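Local coordinates for protein Rho guanine nucleotide exchange factor 3 (Mus musculus, PDB 2Z0Q) that acts as a guanine nucleotide exchange factor for the small GTPases RhoA and RhoB, here represented by its catalytic DH domain and adjoining PH domain, at residues A[31-42]-A[67-78]; A[206-214]-A[226-235]. All blocks are in the same frame, centred on the assembly; numbering follows the deposited sequence.

Contact 1: residues A[31-42]-A[67-78]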
loop_
_atom_site.group_PDB
_atom_site.type_symbol
_atom_site.label_atom_id
_atom_site.label_comp_id
_atom_site.label_asym_id
_atom_site.label_seq_id
_atom_site.Cartn_x
_atom_site.Cartn_y
_atom_site.Cartn_z
ATOM N N GLU A 31 18.524 -7.725 1.868
ATOM C CA GLU A 31 18.811 -6.544 2.691
ATOM C C GLU A 31 19.579 -5.568 1.767
ATOM O O GLU A 31 19.271 -4.368 1.684
ATOM C CB GLU A 31 19.694 -6.926 3.881
ATOM C CG GLU A 31 18.987 -7.876 4.890
ATOM C CD GLU A 31 17.740 -7.238 5.425
ATOM O OE1 GLU A 31 17.824 -6.072 5.840
ATOM O OE2 GLU A 31 16.666 -7.878 5.420
ATOM N N GLU A 32 20.563 -6.115 1.064
ATOM C CA GLU A 32 21.363 -5.306 0.157
ATOM C C GLU A 32 20.491 -4.638 -0.897
ATOM O O GLU A 32 20.648 -3.433 -1.152
ATOM C CB GLU A 32 22.444 -6.170 -0.491
ATOM C CG GLU A 32 23.342 -5.423 -1.464
ATOM C CD GLU A 32 24.595 -6.242 -1.783
ATOM O OE1 GLU A 32 24.481 -7.487 -1.849
ATOM O OE2 GLU A 32 25.676 -5.646 -1.965
ATOM N N ASP A 33 19.579 -5.405 -1.496
ATOM C CA ASP A 33 18.646 -4.901 -2.512
ATOM C C ASP A 33 17.742 -3.785 -1.944
ATOM O O ASP A 33 17.473 -2.770 -2.613
ATOM C CB ASP A 33 17.738 -6.038 -3.035
ATOM C CG ASP A 33 18.483 -7.022 -3.940
ATOM O OD1 ASP A 33 19.633 -6.734 -4.323
ATOM O OD2 ASP A 33 17.916 -8.094 -4.262
ATOM N N LEU A 34 17.230 -3.994 -0.731
ATOM C CA LEU A 34 16.369 -2.983 -0.109
ATOM C C LEU A 34 17.147 -1.660 0.144
ATOM O O LEU A 34 16.658 -0.572 -0.177
ATOM C CB LEU A 34 15.804 -3.513 1.222
ATOM C CG LEU A 34 14.987 -2.493 2.027
ATOM C CD1 LEU A 34 14.016 -3.203 2.993
ATOM C CD2 LEU A 34 15.960 -1.614 2.823
ATOM N N ILE A 35 18.347 -1.778 0.700
ATOM C CA ILE A 35 19.192 -0.594 1.008
ATOM C C ILE A 35 19.478 0.152 -0.305
ATOM O O ILE A 35 19.346 1.378 -0.394
ATOM C CB ILE A 35 20.517 -1.044 1.665
ATOM C CG1 ILE A 35 20.242 -1.649 3.064
ATOM C CG2 ILE A 35 21.509 0.120 1.737
ATOM C CD1 ILE A 35 21.415 -2.393 3.662
ATOM N N GLU A 36 19.850 -0.601 -1.334
ATOM C CA GLU A 36 20.137 -0.019 -2.642
ATOM C C GLU A 36 18.933 0.701 -3.242
ATOM O O GLU A 36 19.079 1.787 -3.817
ATOM C CB GLU A 36 20.608 -1.113 -3.612
ATOM C CG GLU A 36 20.545 -0.690 -5.066
ATOM C CD GLU A 36 20.909 -1.817 -6.027
ATOM O OE1 GLU A 36 20.142 -2.806 -6.124
ATOM O OE2 GLU A 36 21.969 -1.711 -6.677
ATOM N N ASP A 37 17.745 0.117 -3.129
ATOM C CA ASP A 37 16.560 0.758 -3.689
ATOM C C ASP A 37 16.129 1.996 -2.879
ATOM O O ASP A 37 15.701 2.996 -3.461
ATOM C CB ASP A 37 15.408 -0.241 -3.800
ATOM C CG ASP A 37 15.616 -1.257 -4.920
ATOM O OD1 ASP A 37 16.540 -1.083 -5.739
ATOM O OD2 ASP A 37 14.845 -2.232 -4.988
ATOM N N LEU A 38 16.240 1.948 -1.555
ATOM C CA LEU A 38 15.885 3.122 -0.755
ATOM C C LEU A 38 16.897 4.269 -0.972
ATOM O O LEU A 38 16.525 5.446 -0.947
ATOM C CB LEU A 38 15.815 2.785 0.736
ATOM C CG LEU A 38 14.660 1.851 1.150
ATOM C CD1 LEU A 38 14.593 1.774 2.682
ATOM C CD2 LEU A 38 13.364 2.346 0.557
ATOM N N LYS A 39 18.176 3.942 -1.163
ATOM C CA LYS A 39 19.152 4.996 -1.408
ATOM C C LYS A 39 18.859 5.602 -2.783
ATOM O O LYS A 39 18.960 6.825 -2.977
ATOM C CB LYS A 39 20.574 4.447 -1.355
ATOM C CG LYS A 39 21.145 4.296 0.057
ATOM C CD LYS A 39 22.515 3.671 -0.009
ATOM C CE LYS A 39 23.160 3.567 1.349
ATOM N NZ LYS A 39 24.394 2.739 1.210
ATOM N N LEU A 40 18.479 4.743 -3.722
ATOM C CA LEU A 40 18.154 5.150 -5.088
ATOM C C LEU A 40 16.930 6.060 -5.133
ATOM O O LEU A 40 16.867 7.004 -5.924
ATOM C CB LEU A 40 17.882 3.930 -5.954
ATOM C CG LEU A 40 17.494 4.283 -7.383
ATOM C CD1 LEU A 40 18.625 5.088 -8.008
ATOM C CD2 LEU A 40 17.211 3.026 -8.183
ATOM N N ALA A 41 15.944 5.746 -4.303
ATOM C CA ALA A 41 14.737 6.551 -4.219
ATOM C C ALA A 41 15.159 7.978 -3.875
ATOM O O ALA A 41 14.730 8.932 -4.523
ATOM C CB ALA A 41 13.815 6.000 -3.128
ATOM N N LYS A 42 16.004 8.119 -2.855
ATOM C CA LYS A 42 16.473 9.429 -2.425
ATOM C C LYS A 42 17.335 10.134 -3.466
ATOM O O LYS A 42 17.207 11.345 -3.664
ATOM C CB LYS A 42 17.256 9.327 -1.111
ATOM C CG LYS A 42 17.639 10.691 -0.553
ATOM C CD LYS A 42 18.458 10.617 0.720
ATOM C CE LYS A 42 18.794 12.030 1.203
ATOM N NZ LYS A 42 19.597 12.019 2.459
ATOM N N LEU A 67 11.851 7.159 5.294
ATOM C CA LEU A 67 12.644 6.096 4.676
ATOM C C LEU A 67 14.072 6.140 5.171
ATOM O O LEU A 67 14.697 5.104 5.379
ATOM C CB LEU A 67 12.638 6.206 3.145
ATOM C CG LEU A 67 11.360 5.826 2.398
ATOM C CD1 LEU A 67 11.632 5.964 0.902
ATOM C CD2 LEU A 67 10.929 4.388 2.729
ATOM N N ASP A 68 14.584 7.346 5.372
ATOM C CA ASP A 68 15.943 7.525 5.863
ATOM C C ASP A 68 16.164 7.059 7.289
ATOM O O ASP A 68 17.300 6.967 7.739
ATOM C CB ASP A 68 16.384 8.992 5.735
ATOM C CG ASP A 68 16.938 9.305 4.363
ATOM O OD1 ASP A 68 17.860 8.577 3.925
ATOM O OD2 ASP A 68 16.447 10.269 3.723
ATOM N N SER A 69 15.108 6.799 8.032
ATOM C CA SER A 69 15.321 6.302 9.375
ATOM C C SER A 69 15.402 4.764 9.295
ATOM O O SER A 69 15.968 4.114 10.170
ATOM C CB SER A 69 14.191 6.732 10.304
ATOM O OG SER A 69 12.987 6.044 10.023
ATOM N N LEU A 70 14.870 4.182 8.223
ATOM C CA LEU A 70 14.896 2.723 8.087
ATOM C C LEU A 70 16.158 2.138 7.480
ATOM O O LEU A 70 16.512 0.985 7.752
ATOM C CB LEU A 70 13.713 2.264 7.259
ATOM C CG LEU A 70 12.366 2.738 7.748
ATOM C CD1 LEU A 70 11.298 2.163 6.832
ATOM C CD2 LEU A 70 12.143 2.292 9.196
ATOM N N ILE A 71 16.831 2.914 6.633
ATOM C CA ILE A 71 18.039 2.430 5.995
ATOM C C ILE A 71 19.069 1.898 6.981
ATOM O O ILE A 71 19.610 0.817 6.775
ATOM C CB ILE A 71 18.642 3.532 5.058
ATOM C CG1 ILE A 71 17.644 3.792 3.922
ATOM C CG2 ILE A 71 19.995 3.093 4.513
ATOM C CD1 ILE A 71 18.026 4.938 2.944
ATOM N N PRO A 72 19.351 2.637 8.079
ATOM C CA PRO A 72 20.344 2.131 9.034
ATOM C C PRO A 72 19.981 0.775 9.654
ATOM O O PRO A 72 20.868 -0.007 9.974
ATOM C CB PRO A 72 20.426 3.241 10.087
ATOM C CG PRO A 72 19.994 4.466 9.326
ATOM C CD PRO A 72 18.881 3.987 8.461
ATOM N N LEU A 73 18.692 0.503 9.817
ATOM C CA LEU A 73 18.254 -0.775 10.415
ATOM C C LEU A 73 18.706 -1.989 9.589
ATOM O O LEU A 73 19.153 -3.006 10.119
ATOM C CB LEU A 73 16.725 -0.836 10.511
ATOM C CG LEU A 73 16.014 0.379 11.087
ATOM C CD1 LEU A 73 14.549 0.045 11.260
ATOM C CD2 LEU A 73 16.669 0.778 12.385
ATOM N N HIS A 74 18.531 -1.864 8.287
ATOM C CA HIS A 74 18.901 -2.912 7.342
ATOM C C HIS A 74 20.425 -2.970 7.147
ATOM O O HIS A 74 21.023 -4.050 7.058
ATOM C CB HIS A 74 18.098 -2.674 6.048
ATOM C CG HIS A 74 16.620 -2.825 6.249
ATOM N ND1 HIS A 74 16.019 -4.057 6.419
ATOM C CD2 HIS A 74 15.632 -1.905 6.373
ATOM C CE1 HIS A 74 14.729 -3.888 6.647
ATOM N NE2 HIS A 74 14.469 -2.591 6.628
ATOM N N GLU A 75 21.088 -1.815 7.162
ATOM C CA GLU A 75 22.529 -1.824 7.043
ATOM C C GLU A 75 23.100 -2.555 8.235
ATOM O O GLU A 75 24.087 -3.281 8.099
ATOM C CB GLU A 75 23.104 -0.392 6.985
ATOM C CG GLU A 75 22.707 0.371 5.728
ATOM C CD GLU A 75 23.237 1.810 5.719
ATOM O OE1 GLU A 75 22.881 2.593 6.627
ATOM O OE2 GLU A 75 24.010 2.141 4.792
ATOM N N GLU A 76 22.494 -2.363 9.408
ATOM C CA GLU A 76 22.979 -3.043 10.599
ATOM C C GLU A 76 22.793 -4.547 10.448
ATOM O O GLU A 76 23.691 -5.305 10.779
ATOM C CB GLU A 76 22.242 -2.578 11.851
ATOM C CG GLU A 76 22.722 -3.264 13.120
ATOM C CD GLU A 76 24.156 -2.931 13.444
ATOM O OE1 GLU A 76 24.571 -1.780 13.179
ATOM O OE2 GLU A 76 24.877 -3.794 13.975
ATOM N N LEU A 77 21.642 -4.987 9.951
ATOM C CA LEU A 77 21.462 -6.434 9.823
ATOM C C LEU A 77 22.456 -6.987 8.802
ATOM O O LEU A 77 23.117 -7.994 9.031
ATOM C CB LEU A 77 20.027 -6.775 9.412
ATOM C CG LEU A 77 19.843 -8.260 9.102
ATOM C CD1 LEU A 77 20.222 -9.112 10.298
ATOM C CD2 LEU A 77 18.408 -8.481 8.631
ATOM N N LEU A 78 22.554 -6.336 7.656
ATOM C CA LEU A 78 23.489 -6.789 6.629
ATOM C C LEU A 78 24.924 -6.887 7.149
ATOM O O LEU A 78 25.620 -7.862 6.900
ATOM C CB LEU A 78 23.410 -5.845 5.442
ATOM C CG LEU A 78 24.270 -6.185 4.219
ATOM C CD1 LEU A 78 23.898 -7.556 3.696
ATOM C CD2 LEU A 78 24.036 -5.122 3.148
#
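Two helices of the DH helical bundle meet here, where E31, L34, I35 and L38 of 31-42 face H74, I71 and L67 of 67-78. H74 ND1 donates to E31 OE1 at 2.8 Å, with an N-H...O angle of 154°. The carboxylate accepts through its syn lone pair and lies nearly coplanar with the imidazole. E31 reaches the ring because its chain bends at chi2 (-59°). L34 covers one face of the same ring, its CD1 3.8 Å from the centroid in a CH-pi contact. In the elongated DH bundle the axes of 31-42 and 67-78 run roughly antiparallel (152°) and approach to 9.3 Å. Helices 107-125 and 155-172 supply further partners: the Y108 hydroxyl is hydrogen-bonded to H74 NE2, and E31 OE2 has a salt bridge to R159 and a hydrogen bond with the Y163 hydroxyl. A leucine in place of H74 would probably leave E31 OE1 and the Y108 hydroxyl without their imidazole partner. I35 is a knob in the hole formed by I71, H74, E75 and L78, with I35 CD1 3.8 Å from L78 CD2. L38 slides past I71, and its CD2 meets L67 CD2. At the margin, K39 NZ and E75 OE2 form a long salt bridge of 3.7 Å.

Contact 2: residues A[206-214]-A[226-235]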
loop_
_atom_site.group_PDB
_atom_site.type_symbol
_atom_site.label_atom_id
_atom_site.label_comp_id
_atom_site.label_asym_id
_atom_site.label_seq_id
_atom_site.Cartn_x
_atom_site.Cartn_y
_atom_site.Cartn_z
ATOM N N GLU A 206 -5.793 4.103 8.175
ATOM C CA GLU A 206 -6.287 4.469 6.853
ATOM C C GLU A 206 -7.741 4.930 6.893
ATOM O O GLU A 206 -8.088 5.987 6.330
ATOM C CB GLU A 206 -6.143 3.300 5.883
ATOM C CG GLU A 206 -6.427 3.715 4.463
ATOM C CD GLU A 206 -6.186 2.606 3.442
ATOM O OE1 GLU A 206 -6.725 1.495 3.655
ATOM O OE2 GLU A 206 -5.481 2.866 2.425
ATOM N N CYS A 207 -8.587 4.150 7.558
ATOM C CA CYS A 207 -10.004 4.455 7.703
ATOM C C CYS A 207 -10.205 5.807 8.427
ATOM O O CYS A 207 -11.009 6.633 8.008
ATOM C CB CYS A 207 -10.689 3.317 8.479
ATOM S SG CYS A 207 -12.433 3.492 8.718
ATOM N N ARG A 208 -9.466 6.033 9.506
ATOM C CA ARG A 208 -9.579 7.275 10.258
ATOM C C ARG A 208 -9.106 8.487 9.425
ATOM O O ARG A 208 -9.748 9.558 9.421
ATOM C CB ARG A 208 -8.747 7.135 11.545
ATOM C CG ARG A 208 -8.941 8.252 12.561
ATOM C CD ARG A 208 -8.117 7.974 13.860
ATOM N NE ARG A 208 -6.673 7.891 13.601
ATOM C CZ ARG A 208 -5.939 6.778 13.678
ATOM N NH1 ARG A 208 -6.490 5.608 14.017
ATOM N NH2 ARG A 208 -4.638 6.828 13.399
ATOM N N TYR A 209 -7.981 8.325 8.745
ATOM C CA TYR A 209 -7.396 9.380 7.918
ATOM C C TYR A 209 -8.392 9.877 6.865
ATOM O O TYR A 209 -8.601 11.091 6.706
ATOM C CB TYR A 209 -6.154 8.865 7.175
ATOM C CG TYR A 209 -5.532 9.903 6.253
ATOM C CD1 TYR A 209 -4.636 10.843 6.753
ATOM C CD2 TYR A 209 -5.879 9.976 4.900
ATOM C CE1 TYR A 209 -4.102 11.840 5.948
ATOM C CE2 TYR A 209 -5.346 10.976 4.070
ATOM C CZ TYR A 209 -4.459 11.913 4.616
ATOM O OH TYR A 209 -3.990 12.947 3.859
ATOM N N TYR A 210 -8.998 8.947 6.122
ATOM C CA TYR A 210 -9.929 9.420 5.088
ATOM C C TYR A 210 -11.236 9.940 5.665
ATOM O O TYR A 210 -11.771 10.924 5.150
ATOM C CB TYR A 210 -10.143 8.336 4.021
ATOM C CG TYR A 210 -8.921 8.195 3.154
ATOM C CD1 TYR A 210 -8.547 9.212 2.274
ATOM C CD2 TYR A 210 -8.121 7.035 3.209
ATOM C CE1 TYR A 210 -7.436 9.100 1.468
ATOM C CE2 TYR A 210 -6.999 6.916 2.402
ATOM C CZ TYR A 210 -6.662 7.953 1.526
ATOM O OH TYR A 210 -5.556 7.855 0.725
ATOM N N LYS A 211 -11.743 9.349 6.750
ATOM C CA LYS A 211 -12.974 9.873 7.342
ATOM C C LYS A 211 -12.785 11.328 7.797
ATOM O O LYS A 211 -13.697 12.151 7.679
ATOM C CB LYS A 211 -13.410 9.035 8.553
ATOM C CG LYS A 211 -14.217 7.805 8.190
ATOM C CD LYS A 211 -14.309 6.777 9.323
ATOM C CE LYS A 211 -15.037 7.320 10.531
ATOM N NZ LYS A 211 -15.229 6.177 11.497
ATOM N N GLU A 212 -11.606 11.647 8.319
ATOM C CA GLU A 212 -11.370 13.013 8.807
ATOM C C GLU A 212 -11.193 14.003 7.668
ATOM O O GLU A 212 -11.298 15.217 7.870
ATOM C CB GLU A 212 -10.134 13.038 9.729
ATOM C CG GLU A 212 -10.229 11.979 10.821
ATOM C CD GLU A 212 -9.151 12.086 11.888
ATOM O OE1 GLU A 212 -7.976 12.391 11.553
ATOM O OE2 GLU A 212 -9.493 11.845 13.064
ATOM N N ARG A 213 -10.951 13.484 6.467
ATOM C CA ARG A 213 -10.752 14.330 5.308
ATOM C C ARG A 213 -11.996 14.460 4.401
ATOM O O ARG A 213 -11.944 15.169 3.386
ATOM C CB ARG A 213 -9.567 13.835 4.491
ATOM C CG ARG A 213 -8.203 13.802 5.218
ATOM C CD ARG A 213 -7.654 15.165 5.487
ATOM N NE ARG A 213 -6.280 15.113 6.022
ATOM C CZ ARG A 213 -5.246 15.754 5.474
ATOM N NH1 ARG A 213 -5.416 16.486 4.365
ATOM N NH2 ARG A 213 -4.041 15.713 6.058
ATOM N N LEU A 214 -13.092 13.805 4.768
ATOM C CA LEU A 214 -14.336 13.934 3.970
ATOM C C LEU A 214 -14.904 15.330 4.202
ATOM O O LEU A 214 -14.880 15.853 5.325
ATOM C CB LEU A 214 -15.375 12.889 4.381
ATOM C CG LEU A 214 -14.957 11.424 4.074
ATOM C CD1 LEU A 214 -16.052 10.470 4.559
ATOM C CD2 LEU A 214 -14.755 11.248 2.545
ATOM N N ILE A 226 -20.977 6.158 7.873
ATOM C CA ILE A 226 -19.584 6.536 7.651
ATOM C C ILE A 226 -18.909 6.651 9.033
ATOM O O ILE A 226 -17.830 6.113 9.256
ATOM C CB ILE A 226 -19.455 7.905 6.935
ATOM C CG1 ILE A 226 -19.924 7.776 5.470
ATOM C CG2 ILE A 226 -18.005 8.366 6.949
ATOM C CD1 ILE A 226 -20.253 9.136 4.845
ATOM N N ASP A 227 -19.559 7.378 9.925
ATOM C CA ASP A 227 -19.046 7.606 11.290
ATOM C C ASP A 227 -18.724 6.304 12.029
ATOM O O ASP A 227 -17.693 6.190 12.698
ATOM C CB ASP A 227 -20.077 8.418 12.092
ATOM C CG ASP A 227 -20.435 9.745 11.420
ATOM O OD1 ASP A 227 -19.810 10.102 10.401
ATOM O OD2 ASP A 227 -21.342 10.447 11.904
ATOM N N SER A 228 -19.603 5.319 11.896
ATOM C CA SER A 228 -19.425 4.045 12.560
ATOM C C SER A 228 -18.462 3.113 11.850
ATOM O O SER A 228 -18.148 2.054 12.369
ATOM C CB SER A 228 -20.783 3.358 12.727
ATOM O OG SER A 228 -21.336 2.964 11.474
ATOM N N SER A 229 -17.973 3.494 10.668
ATOM C CA SER A 229 -17.065 2.612 9.954
ATOM C C SER A 229 -15.710 2.509 10.629
ATOM O O SER A 229 -15.142 3.507 11.094
ATOM C CB SER A 229 -16.864 3.067 8.499
ATOM O OG SER A 229 -18.094 3.102 7.791
ATOM N N ARG A 230 -15.201 1.285 10.679
ATOM C CA ARG A 230 -13.904 1.028 11.265
ATOM C C ARG A 230 -13.066 0.329 10.226
ATOM O O ARG A 230 -11.875 0.139 10.407
ATOM C CB ARG A 230 -14.039 0.189 12.542
ATOM C CG ARG A 230 -14.564 1.001 13.746
ATOM C CD ARG A 230 -13.676 2.230 14.018
ATOM N NE ARG A 230 -14.193 3.102 15.073
ATOM C CZ ARG A 230 -15.232 3.924 14.931
ATOM N NH1 ARG A 230 -15.880 4.000 13.773
ATOM N NH2 ARG A 230 -15.626 4.677 15.948
ATOM N N VAL A 231 -13.684 -0.022 9.099
ATOM C CA VAL A 231 -12.931 -0.689 8.038
ATOM C C VAL A 231 -13.107 -0.054 6.661
ATOM O O VAL A 231 -14.231 0.171 6.233
ATOM C CB VAL A 231 -13.325 -2.199 7.939
ATOM C CG1 VAL A 231 -14.818 -2.338 7.755
ATOM C CG2 VAL A 231 -12.588 -2.878 6.807
ATOM N N LEU A 232 -12.004 0.266 5.998
ATOM C CA LEU A 232 -12.091 0.771 4.630
ATOM C C LEU A 232 -11.708 -0.456 3.786
ATOM O O LEU A 232 -10.532 -0.818 3.703
ATOM C CB LEU A 232 -11.109 1.932 4.402
ATOM C CG LEU A 232 -11.165 2.750 3.125
ATOM C CD1 LEU A 232 -12.651 3.192 2.839
ATOM C CD2 LEU A 232 -10.255 3.992 3.254
ATOM N N CYS A 233 -12.711 -1.095 3.187
ATOM C CA CYS A 233 -12.505 -2.278 2.351
ATOM C C CYS A 233 -11.562 -1.983 1.200
ATOM O O CYS A 233 -10.629 -2.748 0.927
ATOM C CB CYS A 233 -13.843 -2.803 1.837
ATOM S SG CYS A 233 -15.106 -3.123 3.089
ATOM N N CYS A 234 -11.802 -0.886 0.484
ATOM C CA CYS A 234 -10.915 -0.479 -0.589
ATOM C C CYS A 234 -11.280 0.951 -0.987
ATOM O O CYS A 234 -12.345 1.449 -0.595
ATOM C CB CYS A 234 -11.031 -1.400 -1.817
ATOM S SG CYS A 234 -12.593 -1.221 -2.715
ATOM N N HIS A 235 -10.383 1.610 -1.720
ATOM C CA HIS A 235 -10.651 2.972 -2.185
ATOM C C HIS A 235 -9.736 3.262 -3.369
ATOM O O HIS A 235 -8.712 2.578 -3.582
ATOM C CB HIS A 235 -10.441 4.002 -1.022
ATOM C CG HIS A 235 -9.001 4.237 -0.665
ATOM N ND1 HIS A 235 -8.236 5.215 -1.259
ATOM C CD2 HIS A 235 -8.166 3.547 0.154
ATOM C CE1 HIS A 235 -6.986 5.116 -0.831
ATOM N NE2 HIS A 235 -6.917 4.108 0.025
HETATM O O HOH W 1 -8.110 0.274 1.636
#
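E206, C207, Y210 and K211, near the end of helix 180-213, pack on the segment that leads into strand 232-240. This is the DH-PH junction: the long last helix of the DH bundle runs up to the PH domain, and strand 232-240 belongs to the PH sheet. The axes of 206-213 and 232-235 are inclined at 65°.

The main polar contact is made by K211. Its chain bends at chi3 (64°) and brings NZ to two backbone carbonyls, D227 O and S229 O, each at 2.7 Å. S229 O is met in its carbonyl plane, D227 O from above. R230 NH1 donates to the same two oxygens, at 3.0 Å from D227 O. The paired acceptors probably offset the closeness of the two cations. Together the two side chains probably help to hold the turn that follows helix 224-227.

Apolar contacts run along the helix. L232 CD2 lies 3.7 Å from Y210 CD2 and also touches E206 CG. C207 CB lies 4.3 Å from L232 CB. L214 and I226 meet tip to tip, and the flank of K211 also lies along I226. F251 of strand 245-251 touches both K211 and L232. C207 SG makes van der Waals contact with the backbone at S229 O and R230 C.

The aromatic pair is Y210 and H235. Their planes are inclined at 47°, and Y210 CE2 lies over one face of the imidazole, toward its rim. Y210 also meets F249 and Y269 of the PH sheet, and V116 and A120 of the DH helix 107-125.

H235 has polar partners at both nitrogens. ND1 bonds H247, and NE2 donates to E206 OE2 at 3.1 Å, approaching from above the carboxylate plane. The other oxygen, E206 OE1, takes a bond from a water 2.7 Å away.

How the contacts relate
The two contacts lie on opposite sides of the chain's centre, their own centres about 32 Å apart, and do not touch. Contact 1 joins two helices inside the DH bundle. Contact 2 joins the last long helix to the PH domain. Contact 1 is the more buried: over half of its touching residues are buried, against fewer than half in contact 2. Contact 1 is leucine- and isoleucine-rich, with one buried polar pair and long salt bridges at its rim; contact 2 relies more on backbone carbonyls and includes a water. Each has a histidine-glutamate bond, but the carboxylate is nearly coplanar with the ring in contact 1 and almost perpendicular in contact 2. Helix 107-125 is a shared neighbour.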